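PDB 2EIH: alcohol dehydrogenase from Thermus thermophilus, which probably acts as a nicotinamide-dependent oxidoreductase on alcohols and binds a zinc ion. Local coordinates for residues T153-V158 with L297-R302; V170-A175 with V181-I186; N40-W45 with Y110-E115; H326-L329 with R333-G336; R205-K208 with E214-N217. All coordinates share one frame; numbering follows the deposited sequence.

Contact 1. Residues T153-V158 with L297-R302; sequences TAWQMV and LFPILR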
# COMPACT_ATOMS: atom_id res chain seq x y z
N THR A 153 9.95 -7.25 -16.82
CA THR A 153 8.71 -6.70 -17.32
C THR A 153 7.52 -7.48 -16.77
O THR A 153 6.52 -6.89 -16.37
CB THR A 153 8.68 -6.74 -18.86
OG1 THR A 153 9.75 -5.93 -19.36
CG2 THR A 153 7.36 -6.23 -19.39
N ALA A 154 7.63 -8.80 -16.75
CA ALA A 154 6.57 -9.65 -16.24
C ALA A 154 6.40 -9.44 -14.74
O ALA A 154 5.29 -9.53 -14.21
CB ALA A 154 6.89 -11.11 -16.52
N TRP A 155 7.50 -9.16 -14.05
CA TRP A 155 7.44 -8.98 -12.61
C TRP A 155 6.72 -7.71 -12.19
O TRP A 155 5.90 -7.73 -11.27
CB TRP A 155 8.86 -9.01 -12.03
CG TRP A 155 8.90 -8.87 -10.54
CD1 TRP A 155 8.67 -7.74 -9.82
CD2 TRP A 155 9.21 -9.90 -9.60
NE1 TRP A 155 8.83 -8.00 -8.48
CE2 TRP A 155 9.18 -9.32 -8.32
CE3 TRP A 155 9.55 -11.26 -9.71
CZ2 TRP A 155 9.44 -10.04 -7.15
CZ3 TRP A 155 9.81 -11.98 -8.56
CH2 TRP A 155 9.76 -11.37 -7.29
N GLN A 156 7.00 -6.60 -12.87
CA GLN A 156 6.33 -5.35 -12.55
C GLN A 156 4.84 -5.49 -12.80
O GLN A 156 4.04 -5.00 -12.02
CB GLN A 156 6.88 -4.17 -13.37
CG GLN A 156 6.26 -2.83 -12.95
CD GLN A 156 6.97 -1.61 -13.52
OE1 GLN A 156 6.52 -1.05 -14.52
NE2 GLN A 156 8.08 -1.21 -12.91
N MET A 157 4.48 -6.18 -13.89
CA MET A 157 3.08 -6.37 -14.22
C MET A 157 2.35 -7.24 -13.19
O MET A 157 1.31 -6.85 -12.67
CB MET A 157 2.93 -6.98 -15.62
CG MET A 157 3.40 -6.08 -16.74
SD MET A 157 3.09 -6.81 -18.38
CE MET A 157 4.35 -7.98 -18.41
N VAL A 158 2.93 -8.40 -12.88
CA VAL A 158 2.34 -9.35 -11.93
C VAL A 158 2.41 -8.88 -10.47
O VAL A 158 1.39 -8.76 -9.80
CB VAL A 158 3.05 -10.73 -12.06
CG1 VAL A 158 2.52 -11.72 -11.03
CG2 VAL A 158 2.84 -11.27 -13.47
N LEU A 297 15.71 -7.37 -10.28
CA LEU A 297 16.49 -8.43 -10.89
C LEU A 297 17.14 -9.36 -9.87
O LEU A 297 17.50 -10.49 -10.18
CB LEU A 297 17.60 -7.84 -11.80
CG LEU A 297 17.95 -8.55 -13.13
CD1 LEU A 297 19.45 -8.51 -13.37
CD2 LEU A 297 17.45 -9.99 -13.13
N PHE A 298 17.30 -8.87 -8.64
CA PHE A 298 17.91 -9.67 -7.57
C PHE A 298 17.00 -10.81 -7.11
O PHE A 298 17.42 -11.97 -7.08
CB PHE A 298 18.31 -8.76 -6.41
CG PHE A 298 19.34 -7.73 -6.79
CD1 PHE A 298 18.96 -6.57 -7.46
CD2 PHE A 298 20.69 -7.95 -6.52
CE1 PHE A 298 19.92 -5.63 -7.87
CE2 PHE A 298 21.65 -7.02 -6.93
CZ PHE A 298 21.26 -5.85 -7.61
N PRO A 299 15.76 -10.49 -6.72
CA PRO A 299 14.90 -11.60 -6.29
C PRO A 299 14.68 -12.60 -7.44
O PRO A 299 14.67 -13.81 -7.23
CB PRO A 299 13.61 -10.91 -5.86
CG PRO A 299 13.58 -9.68 -6.69
CD PRO A 299 15.03 -9.22 -6.62
N ILE A 300 14.51 -12.09 -8.66
CA ILE A 300 14.29 -12.94 -9.82
C ILE A 300 15.38 -14.00 -9.97
O ILE A 300 15.07 -15.19 -9.99
CB ILE A 300 14.19 -12.08 -11.10
CG1 ILE A 300 12.90 -11.27 -11.08
CG2 ILE A 300 14.24 -12.97 -12.34
CD1 ILE A 300 12.75 -10.28 -12.26
N LEU A 301 16.63 -13.57 -10.05
CA LEU A 301 17.76 -14.48 -10.20
C LEU A 301 17.85 -15.47 -9.04
O LEU A 301 18.25 -16.62 -9.21
CB LEU A 301 19.06 -13.67 -10.38
CG LEU A 301 19.15 -12.81 -11.67
CD1 LEU A 301 20.34 -11.86 -11.64
CD2 LEU A 301 19.26 -13.73 -12.87
N ARG A 302 17.46 -15.03 -7.85
CA ARG A 302 17.45 -15.89 -6.67
C ARG A 302 16.45 -17.04 -6.90
O ARG A 302 16.79 -18.19 -6.70
CB ARG A 302 17.04 -15.06 -5.43
CG ARG A 302 17.91 -15.26 -4.20
CD ARG A 302 18.20 -13.93 -3.51
NE ARG A 302 16.98 -13.16 -3.24
CZ ARG A 302 16.93 -11.83 -3.27
NH1 ARG A 302 18.03 -11.14 -3.56
NH2 ARG A 302 15.81 -11.18 -3.00

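Contact 2. Residues V170-A175 with V181-I186; sequences VLVMAA and VAAIQI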
# COMPACT_ATOMS: atom_id res chain seq x y z
N VAL A 170 -5.43 -15.48 -12.44
CA VAL A 170 -4.64 -14.68 -13.36
C VAL A 170 -4.78 -15.22 -14.78
O VAL A 170 -4.69 -16.43 -15.00
CB VAL A 170 -3.15 -14.67 -12.96
CG1 VAL A 170 -2.34 -13.85 -13.96
CG2 VAL A 170 -2.98 -14.10 -11.56
N LEU A 171 -5.01 -14.34 -15.74
CA LEU A 171 -5.13 -14.72 -17.14
C LEU A 171 -3.91 -14.17 -17.87
O LEU A 171 -3.64 -12.96 -17.81
CB LEU A 171 -6.41 -14.15 -17.76
CG LEU A 171 -6.62 -14.24 -19.29
CD1 LEU A 171 -6.88 -15.69 -19.71
CD2 LEU A 171 -7.79 -13.37 -19.69
N VAL A 172 -3.16 -15.05 -18.53
CA VAL A 172 -1.98 -14.64 -19.30
C VAL A 172 -2.29 -14.85 -20.79
O VAL A 172 -2.70 -15.94 -21.19
CB VAL A 172 -0.75 -15.49 -18.93
CG1 VAL A 172 0.46 -15.01 -19.71
CG2 VAL A 172 -0.49 -15.41 -17.43
N MET A 173 -2.09 -13.81 -21.60
CA MET A 173 -2.36 -13.89 -23.03
C MET A 173 -1.21 -14.36 -23.90
O MET A 173 -0.04 -14.03 -23.65
CB MET A 173 -2.84 -12.52 -23.54
CG MET A 173 -4.16 -12.05 -22.98
SD MET A 173 -5.54 -13.08 -23.50
CE MET A 173 -6.04 -12.21 -25.03
N ALA A 174 -1.56 -15.13 -24.93
CA ALA A 174 -0.59 -15.65 -25.89
C ALA A 174 0.66 -16.25 -25.26
O ALA A 174 1.69 -15.59 -25.19
CB ALA A 174 -0.20 -14.54 -26.86
N ALA A 175 0.58 -17.50 -24.84
CA ALA A 175 1.71 -18.17 -24.22
C ALA A 175 2.90 -18.37 -25.16
O ALA A 175 2.74 -18.60 -26.35
CB ALA A 175 1.28 -19.50 -23.64
N VAL A 181 5.70 -16.31 -20.88
CA VAL A 181 6.47 -17.37 -20.27
C VAL A 181 6.84 -17.00 -18.84
O VAL A 181 6.66 -17.80 -17.91
CB VAL A 181 7.75 -17.66 -21.09
CG1 VAL A 181 8.73 -18.49 -20.27
CG2 VAL A 181 7.38 -18.40 -22.36
N ALA A 182 7.36 -15.79 -18.66
CA ALA A 182 7.75 -15.33 -17.32
C ALA A 182 6.52 -15.02 -16.44
O ALA A 182 6.53 -15.30 -15.24
CB ALA A 182 8.64 -14.08 -17.45
N ALA A 183 5.48 -14.44 -17.04
CA ALA A 183 4.27 -14.08 -16.30
C ALA A 183 3.52 -15.28 -15.74
O ALA A 183 2.93 -15.21 -14.67
CB ALA A 183 3.34 -13.26 -17.19
N ILE A 184 3.52 -16.38 -16.47
CA ILE A 184 2.82 -17.56 -15.99
C ILE A 184 3.50 -18.09 -14.72
O ILE A 184 2.83 -18.41 -13.74
CB ILE A 184 2.77 -18.63 -17.10
CG1 ILE A 184 1.89 -18.09 -18.24
CG2 ILE A 184 2.22 -19.94 -16.56
CD1 ILE A 184 1.84 -18.95 -19.47
N GLN A 185 4.83 -18.13 -14.75
CA GLN A 185 5.64 -18.62 -13.63
C GLN A 185 5.66 -17.67 -12.42
O GLN A 185 5.60 -18.11 -11.27
CB GLN A 185 7.09 -18.87 -14.09
CG GLN A 185 7.23 -19.93 -15.16
CD GLN A 185 8.66 -20.16 -15.60
OE1 GLN A 185 9.46 -20.75 -14.88
NE2 GLN A 185 8.99 -19.67 -16.79
N ILE A 186 5.76 -16.37 -12.67
CA ILE A 186 5.78 -15.42 -11.57
C ILE A 186 4.39 -15.45 -10.93
O ILE A 186 4.27 -15.45 -9.70
CB ILE A 186 6.13 -14.01 -12.06
CG1 ILE A 186 7.60 -14.01 -12.52
CG2 ILE A 186 5.92 -13.00 -10.96
CD1 ILE A 186 8.04 -12.78 -13.22

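Contact 3. Residues N40-W45 with Y110-E115; sequences NHLDVW and YQILGE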
# COMPACT_ATOMS: atom_id res chain seq x y z
N ASN A 40 15.10 -9.18 -28.36
CA ASN A 40 13.84 -8.60 -27.88
C ASN A 40 13.13 -7.82 -29.00
O ASN A 40 13.77 -7.36 -29.94
CB ASN A 40 14.12 -7.69 -26.68
CG ASN A 40 14.38 -8.48 -25.42
OD1 ASN A 40 15.51 -8.58 -24.95
ND2 ASN A 40 13.32 -9.06 -24.88
N HIS A 41 11.82 -7.68 -28.89
CA HIS A 41 11.06 -6.98 -29.92
C HIS A 41 11.53 -5.54 -30.08
O HIS A 41 11.36 -4.91 -31.13
CB HIS A 41 9.56 -7.06 -29.62
CG HIS A 41 8.99 -8.44 -29.78
ND1 HIS A 41 8.82 -9.03 -31.01
CD2 HIS A 41 8.60 -9.35 -28.86
CE1 HIS A 41 8.35 -10.26 -30.85
NE2 HIS A 41 8.21 -10.47 -29.55
N LEU A 42 12.14 -5.03 -29.01
CA LEU A 42 12.68 -3.69 -29.00
C LEU A 42 13.78 -3.54 -30.05
O LEU A 42 13.89 -2.51 -30.72
CB LEU A 42 13.24 -3.38 -27.60
CG LEU A 42 13.94 -2.03 -27.40
CD1 LEU A 42 13.07 -0.89 -27.93
CD2 LEU A 42 14.23 -1.86 -25.93
N ASP A 43 14.62 -4.58 -30.19
CA ASP A 43 15.69 -4.52 -31.18
C ASP A 43 15.07 -4.35 -32.57
O ASP A 43 15.67 -3.73 -33.44
CB ASP A 43 16.54 -5.80 -31.18
CG ASP A 43 16.95 -6.26 -29.79
OD1 ASP A 43 16.85 -5.48 -28.82
OD2 ASP A 43 17.40 -7.42 -29.67
N VAL A 44 13.88 -4.90 -32.77
CA VAL A 44 13.22 -4.81 -34.07
C VAL A 44 12.71 -3.40 -34.35
O VAL A 44 12.86 -2.89 -35.47
CB VAL A 44 12.04 -5.82 -34.19
CG1 VAL A 44 11.31 -5.63 -35.50
CG2 VAL A 44 12.59 -7.24 -34.09
N TRP A 45 12.13 -2.76 -33.35
CA TRP A 45 11.63 -1.40 -33.52
C TRP A 45 12.80 -0.47 -33.85
O TRP A 45 12.66 0.44 -34.68
CB TRP A 45 10.90 -0.93 -32.25
CG TRP A 45 9.73 -1.80 -31.90
CD1 TRP A 45 8.96 -2.51 -32.77
CD2 TRP A 45 9.23 -2.09 -30.59
NE1 TRP A 45 8.01 -3.23 -32.09
CE2 TRP A 45 8.15 -3.00 -30.74
CE3 TRP A 45 9.59 -1.69 -29.29
CZ2 TRP A 45 7.43 -3.51 -29.65
CZ3 TRP A 45 8.86 -2.19 -28.20
CH2 TRP A 45 7.80 -3.09 -28.40
N TYR A 110 16.10 7.73 -18.77
CA TYR A 110 16.09 6.28 -18.82
C TYR A 110 16.38 5.74 -20.21
O TYR A 110 15.84 6.23 -21.20
CB TYR A 110 14.75 5.74 -18.35
CG TYR A 110 14.71 4.24 -18.22
CD1 TYR A 110 13.75 3.49 -18.89
CD2 TYR A 110 15.61 3.58 -17.38
CE1 TYR A 110 13.68 2.11 -18.75
CE2 TYR A 110 15.55 2.20 -17.22
CZ TYR A 110 14.58 1.47 -17.90
OH TYR A 110 14.49 0.10 -17.71
N GLN A 111 17.22 4.72 -20.27
CA GLN A 111 17.57 4.11 -21.53
C GLN A 111 17.84 2.62 -21.40
O GLN A 111 18.51 2.16 -20.47
CB GLN A 111 18.81 4.78 -22.10
CG GLN A 111 18.51 5.89 -23.03
CD GLN A 111 19.77 6.50 -23.58
OE1 GLN A 111 20.73 5.79 -23.88
NE2 GLN A 111 19.78 7.83 -23.72
N ILE A 112 17.31 1.87 -22.35
CA ILE A 112 17.52 0.44 -22.34
C ILE A 112 18.74 0.15 -23.21
O ILE A 112 18.85 0.67 -24.32
CB ILE A 112 16.30 -0.30 -22.92
CG1 ILE A 112 15.02 0.26 -22.28
CG2 ILE A 112 16.42 -1.78 -22.64
CD1 ILE A 112 13.74 -0.38 -22.79
N LEU A 113 19.67 -0.64 -22.68
CA LEU A 113 20.87 -1.00 -23.43
C LEU A 113 20.48 -1.43 -24.84
O LEU A 113 19.52 -2.17 -25.03
CB LEU A 113 21.61 -2.14 -22.71
CG LEU A 113 22.89 -2.67 -23.36
CD1 LEU A 113 23.88 -1.54 -23.52
CD2 LEU A 113 23.49 -3.77 -22.51
N GLY A 114 21.22 -0.94 -25.83
CA GLY A 114 20.94 -1.30 -27.22
C GLY A 114 19.90 -0.43 -27.91
O GLY A 114 19.71 -0.50 -29.12
N GLU A 115 19.20 0.38 -27.12
CA GLU A 115 18.18 1.25 -27.68
C GLU A 115 18.79 2.55 -28.20
O GLU A 115 18.34 3.09 -29.21
CB GLU A 115 17.14 1.57 -26.61
CG GLU A 115 15.96 2.37 -27.12
CD GLU A 115 15.07 2.84 -26.00
OE1 GLU A 115 14.04 3.48 -26.31
OE2 GLU A 115 15.39 2.59 -24.82

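Contact 4. Residues H326-L329 with R333-G336; sequences HRLL and RVFG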
# COMPACT_ATOMS: atom_id res chain seq x y z
N HIS A 326 15.94 -12.07 -36.31
CA HIS A 326 14.88 -11.07 -36.26
C HIS A 326 13.65 -11.54 -37.03
O HIS A 326 12.54 -11.10 -36.76
CB HIS A 326 15.34 -9.73 -36.83
CG HIS A 326 16.00 -8.83 -35.82
ND1 HIS A 326 15.80 -7.47 -35.81
CD2 HIS A 326 16.86 -9.10 -34.82
CE1 HIS A 326 16.52 -6.93 -34.85
NE2 HIS A 326 17.18 -7.89 -34.23
N ARG A 327 13.86 -12.43 -38.01
CA ARG A 327 12.75 -12.96 -38.79
C ARG A 327 11.92 -13.86 -37.88
O ARG A 327 10.71 -13.70 -37.75
CB ARG A 327 13.28 -13.75 -39.98
CG ARG A 327 12.20 -14.35 -40.84
CD ARG A 327 12.79 -15.18 -41.97
NE ARG A 327 12.16 -16.50 -41.99
CZ ARG A 327 12.46 -17.48 -41.15
NH1 ARG A 327 13.39 -17.30 -40.22
NH2 ARG A 327 11.81 -18.63 -41.21
N LEU A 328 12.60 -14.82 -37.24
CA LEU A 328 11.96 -15.75 -36.32
C LEU A 328 11.12 -15.05 -35.27
O LEU A 328 10.04 -15.52 -34.90
CB LEU A 328 13.01 -16.58 -35.60
CG LEU A 328 13.65 -17.73 -36.36
CD1 LEU A 328 14.79 -18.28 -35.54
CD2 LEU A 328 12.61 -18.80 -36.65
N LEU A 329 11.63 -13.93 -34.77
CA LEU A 329 10.94 -13.18 -33.74
C LEU A 329 9.76 -12.39 -34.26
O LEU A 329 8.72 -12.31 -33.62
CB LEU A 329 11.92 -12.24 -33.05
CG LEU A 329 11.36 -11.54 -31.82
CD1 LEU A 329 10.87 -12.57 -30.80
CD2 LEU A 329 12.44 -10.66 -31.22
N ARG A 333 6.51 -17.13 -34.08
CA ARG A 333 6.28 -18.56 -34.22
C ARG A 333 6.99 -19.36 -33.13
O ARG A 333 6.40 -20.25 -32.52
CB ARG A 333 6.74 -19.03 -35.60
CG ARG A 333 6.43 -20.48 -35.90
CD ARG A 333 6.63 -20.80 -37.38
NE ARG A 333 8.03 -20.79 -37.81
CZ ARG A 333 8.96 -21.65 -37.40
NH1 ARG A 333 8.64 -22.61 -36.53
NH2 ARG A 333 10.20 -21.57 -37.87
N VAL A 334 8.24 -19.02 -32.87
CA VAL A 334 9.00 -19.72 -31.85
C VAL A 334 8.44 -19.52 -30.45
O VAL A 334 8.12 -18.40 -30.06
CB VAL A 334 10.47 -19.28 -31.88
CG1 VAL A 334 11.18 -19.71 -30.60
CG2 VAL A 334 11.16 -19.90 -33.09
N PHE A 335 8.33 -20.60 -29.69
CA PHE A 335 7.83 -20.55 -28.32
C PHE A 335 9.06 -20.36 -27.43
O PHE A 335 9.90 -21.26 -27.31
CB PHE A 335 7.14 -21.86 -27.94
CG PHE A 335 6.45 -21.82 -26.60
CD1 PHE A 335 5.09 -21.52 -26.51
CD2 PHE A 335 7.16 -22.06 -25.42
CE1 PHE A 335 4.44 -21.46 -25.28
CE2 PHE A 335 6.52 -22.01 -24.18
CZ PHE A 335 5.15 -21.70 -24.10
N GLY A 336 9.17 -19.18 -26.83
CA GLY A 336 10.31 -18.91 -25.98
C GLY A 336 11.26 -17.88 -26.57
O GLY A 336 10.99 -17.28 -27.62

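Contact 5. Residues R205-K208 with E214-N217; sequences RRAK and ETVN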
# COMPACT_ATOMS: atom_id res chain seq x y z
N ARG A 205 -0.27 -26.71 -24.53
CA ARG A 205 0.26 -27.89 -23.85
C ARG A 205 1.54 -27.46 -23.17
O ARG A 205 1.87 -27.92 -22.07
CB ARG A 205 0.56 -29.00 -24.86
CG ARG A 205 1.39 -30.15 -24.29
CD ARG A 205 1.75 -31.13 -25.42
NE ARG A 205 2.36 -30.42 -26.54
CZ ARG A 205 3.60 -29.96 -26.55
NH1 ARG A 205 4.07 -29.31 -27.61
NH2 ARG A 205 4.40 -30.17 -25.51
N ARG A 206 2.25 -26.56 -23.84
CA ARG A 206 3.50 -26.03 -23.36
C ARG A 206 3.26 -25.14 -22.14
O ARG A 206 4.07 -25.11 -21.21
CB ARG A 206 4.16 -25.23 -24.48
CG ARG A 206 5.66 -25.13 -24.38
CD ARG A 206 6.36 -26.34 -24.96
NE ARG A 206 7.41 -25.89 -25.88
CZ ARG A 206 8.53 -25.28 -25.50
NH1 ARG A 206 8.77 -25.05 -24.22
NH2 ARG A 206 9.38 -24.86 -26.42
N ALA A 207 2.14 -24.43 -22.15
CA ALA A 207 1.76 -23.53 -21.07
C ALA A 207 1.57 -24.32 -19.78
O ALA A 207 2.17 -23.99 -18.75
CB ALA A 207 0.49 -22.78 -21.42
N LYS A 208 0.74 -25.36 -19.82
CA LYS A 208 0.51 -26.17 -18.62
C LYS A 208 1.81 -26.69 -18.04
O LYS A 208 1.96 -26.76 -16.82
CB LYS A 208 -0.44 -27.33 -18.91
CG LYS A 208 -1.86 -26.87 -19.17
CD LYS A 208 -2.88 -27.98 -19.01
CE LYS A 208 -4.29 -27.38 -19.01
NZ LYS A 208 -5.41 -28.35 -18.80
N GLU A 214 -5.02 -23.78 -16.31
CA GLU A 214 -6.08 -23.93 -17.30
C GLU A 214 -5.61 -23.34 -18.63
O GLU A 214 -4.75 -22.46 -18.67
CB GLU A 214 -7.32 -23.19 -16.78
CG GLU A 214 -8.60 -24.03 -16.66
CD GLU A 214 -8.41 -25.35 -15.94
OE1 GLU A 214 -7.89 -26.29 -16.59
OE2 GLU A 214 -8.77 -25.46 -14.74
N THR A 215 -6.18 -23.82 -19.73
CA THR A 215 -5.81 -23.32 -21.05
C THR A 215 -7.02 -23.00 -21.91
O THR A 215 -8.04 -23.67 -21.83
CB THR A 215 -4.91 -24.33 -21.79
OG1 THR A 215 -5.48 -25.64 -21.68
CG2 THR A 215 -3.51 -24.34 -21.18
N VAL A 216 -6.89 -21.97 -22.74
CA VAL A 216 -7.97 -21.57 -23.63
C VAL A 216 -7.39 -21.20 -24.99
O VAL A 216 -6.30 -20.64 -25.07
CB VAL A 216 -8.74 -20.36 -23.08
CG1 VAL A 216 -9.75 -19.89 -24.10
CG2 VAL A 216 -9.44 -20.74 -21.78
N ASN A 217 -8.13 -21.51 -26.05
CA ASN A 217 -7.68 -21.21 -27.40
C ASN A 217 -8.45 -20.01 -27.94
O ASN A 217 -9.66 -20.07 -28.13
CB ASN A 217 -7.93 -22.42 -28.30
CG ASN A 217 -7.29 -22.26 -29.67
OD1 ASN A 217 -7.37 -21.21 -30.28
ND2 ASN A 217 -6.66 -23.33 -30.15
O HOH W 1 -7.80 -25.90 -19.42

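Contact 1. Residues T153-V158 with L297-R302
Trp155 reaches across from helix 148-161 to Pro299 and Ile300 on helix 297-306, a helix-to-helix packing contact of a zinc-dependent alcohol dehydrogenase fold in which one large indole reaches from one helix to the other. The backbones stay well apart, with Trp155 CA and Ile300 CA 8.4 Å from each other, and the side chains supply everything that meets. The indole leaves its helix with CG anti to the backbone N (chi1 -178°), an extended pose that carries the six-membered ring out to the other helix. There Pro299 and Ile300 both come up obliquely, the proline against the far end of the ring and the isoleucine against its near side. Pro299 CB lies 4.1 Å from Trp155 CH2, while the ethyl branch of Ile300 runs back past the indole in the opposite direction. Cutting Trp155 back to an alanine is likely to open a gap between the two helices and deprive Pro299 and Ile300 of the indole they rest on. Arg165 of a third subunit also packs on Trp155, and Arg302 makes a salt bridge to Glu97 of a second subunit, so the helix pair lies close to the tetramer interfaces. The tightest approach of the contact is on the isoleucine side: Ile300 CG1 rests 3.6 Å from Trp155 CE3, and Ile300 CD1 continues to within 4.1 Å of Trp155 CB.

Contact 2. Residues V170-A175 with V181-I186
Ile184 of helix 180-189 lays its longer branch against Val172, the last residue of strand 169-172. Its CB stays back, and the first atom to touch is CG1, which stands anti to the carbonyl carbon (chi1 -66°) and is thereby swung toward the strand. CG1 sits against the fork of the valine, 3.7 Å from Val172 CG2 and equally near Val172 CG1, so that both methyls of the valine bear on one methylene. Farther out, Ile184 CD1 still touches Val172 CG1, at 4.2 Å, before reaching the loop that follows the strand, where it is 4.2 Å from Ala175 CB. One residue earlier on the helix, Ala183 CB comes to 4.2 Å from Val172 CG1, a methyl that Ile184 CG1 also meets. The small side chains of Ala175 and Ala183 are consistent with the close approach of the helix, the CA atoms of Val172 and Ile184 being 6.5 Å apart. All four touching residues are buried, and the contact is purely apolar. Within the helix, Gln185 NE2 bonds back to Val181 O at 3.2 Å, approaching from above the carbonyl plane, while its OE1 accepts from Lys310 N. The strand continues into the parallel sheet through backbone bonds to strands 193-198 and 236-241. Strand, loop and helix are the opening half of a beta-alpha-beta crossover, as in the Rossmann fold, whose first such loop usually faces the dinucleotide.

Contact 3. Residues N40-W45 with Y110-E115
Leu42 and Ile112 face each other from two tight backbone turns. The first lies at residues Asn40 to Asp43, leading into helix 41-48; there Asp43 N bonds to Asn40 O, and the Asp43 carboxylate folds back so that its OD2, met from above the carboxylate plane, accepts Asn40 N at 3.2 Å. The second follows the short strand 111-112: a type II beta turn closed by Glu115 N to Ile112 O at 2.8 Å, with Gly114 in the position whose positive phi (86°) suits glycine. The Glu115 side chain doubles back across that turn, its OE2 receiving Ile112 N at 3.2 Å nearly along the C-O axis. Between the turns, Leu42 sends out its CG anti to the backbone N (chi1 176°), and CD2 meets the end of the isoleucine, 3.5 Å from Ile112 CD1. The other methyl, Leu42 CD1, lies 4.4 Å from the methylene Glu115 CG. The contact is apolar packing within the GroES-like domain; the zinc ion lies about 13 Å from the Ile112 side chain and takes no part in it. Strand 111-112 pairs antiparallel with strand 84-91, on whose Pro89 Ile112 also rests, while helix 322-330 packs on the helix 41-48 side through His326.

Contact 4. Residues H326-L329 with R333-G336
Leu328 packs on Val334 and Arg333 in a local, mostly apolar contact that folds the loop between helix 322-330 and strand 337-341 back on the last turns of that helix. Only three residues lie between the two segments, so this is a chain reversal closed by side chains, with the CA atoms of Leu328 and Val334 6.7 Å apart. A single methyl does the work on the helix side. Leu328 CD2 comes to 4.0 Å from Val334 CG2, and the same CD2 stands 3.9 Å from Arg333 NH2, which it meets obliquely. The leucine is thus shared between a branched aliphatic group, set on a residue that points toward the helix, and the flat end of an arginine. Arg333 leaves its backbone extended, CG anti to N (chi1 -174°), but bends at chi3 (69°), which brings the guanidinium back toward Leu328. The polar side of that group is held elsewhere: Arg333 NE forms a salt bridge with Glu331 just before the segment. Arg327 NH2 lies 4.7 Å from Arg333 NH2, an approach of like charges between two exposed side chains. Strand 313-318 packs against the same residues: its Gln315 touches Leu328 and Val334, and its Leu317 touches Leu328. On another side of helix 322-330, Leu329 rests on His41 of helix 41-48, and His326 ND1 and NE2 are hydrogen-bonded to Arg47 and Tyr121.

Contact 5. Residues R205-K208 with E214-N217
Lys208 and Thr215 join helix 201-210 to strand 214-217, the second half of the beta-alpha-beta unit that starts at strand 193-198. The lysine lies extended beyond CG, crossing the threonine side chain at about a right angle. Its CG is 3.6 Å from Thr215 CG2, and farther along CE comes to 3.4 Å from Thr215 OG1, so the aliphatic shaft rests on both branches of the threonine. Thr215 can offer both because chi1 (47°) sets OG1 between the backbone N and the carbonyl carbon, leaving CG2 anti to that carbon and turned to the helix, where Ala207 CB also reaches it. Replacing Thr215 by an alanine removes both OG1 and CG2, which would probably leave the Lys208 shaft without its support and Ala207 CB without its apolar partner on the strand. At the tip, Lys208 NZ makes a long salt bridge to Glu214 OE1, 3.9 Å away. One water ties the corner together: it donates to Glu214 OE1 at 2.9 Å, accepts from Thr215 N at 2.7 Å, and accepts only weakly from Lys208 NZ. The water thus links Glu214 OE1 to the backbone of Thr215, with the lysine only loosely attached. Ala207, on the buried side, also packs on Ala196 of strand 193-198. Strand 193-198, helix 201-210 and strand 214-217 form a beta-alpha-beta unit of the parallel sheet, as in Rossmann-type folds, with 214-217 the outermost strand at this end within the chain.

Contact 3 comes first along the chain. Contact 1 then closes a long loop that holds contacts 2 and 5, and contact 4 lies near the C-terminus. Contacts 2 and 5, centres 10 Å apart, share the six-stranded parallel sheet and meet through Ala175 and Ala207. Contact 1, 13 Å from contact 2, touches it where helix 148-161 packs on helix 180-189. Contact 3 belongs to the GroES-like domain, its centre 30 Å from that of contact 5. Contact 4 lies between them and touches contacts 2, 3 and 5, with Phe335 against Ala175 and Arg206. The C-terminal helix and loop therefore touch both the parallel-sheet part, a Rossmann-type fold that probably binds the nicotinamide cofactor, and the GroES-like part.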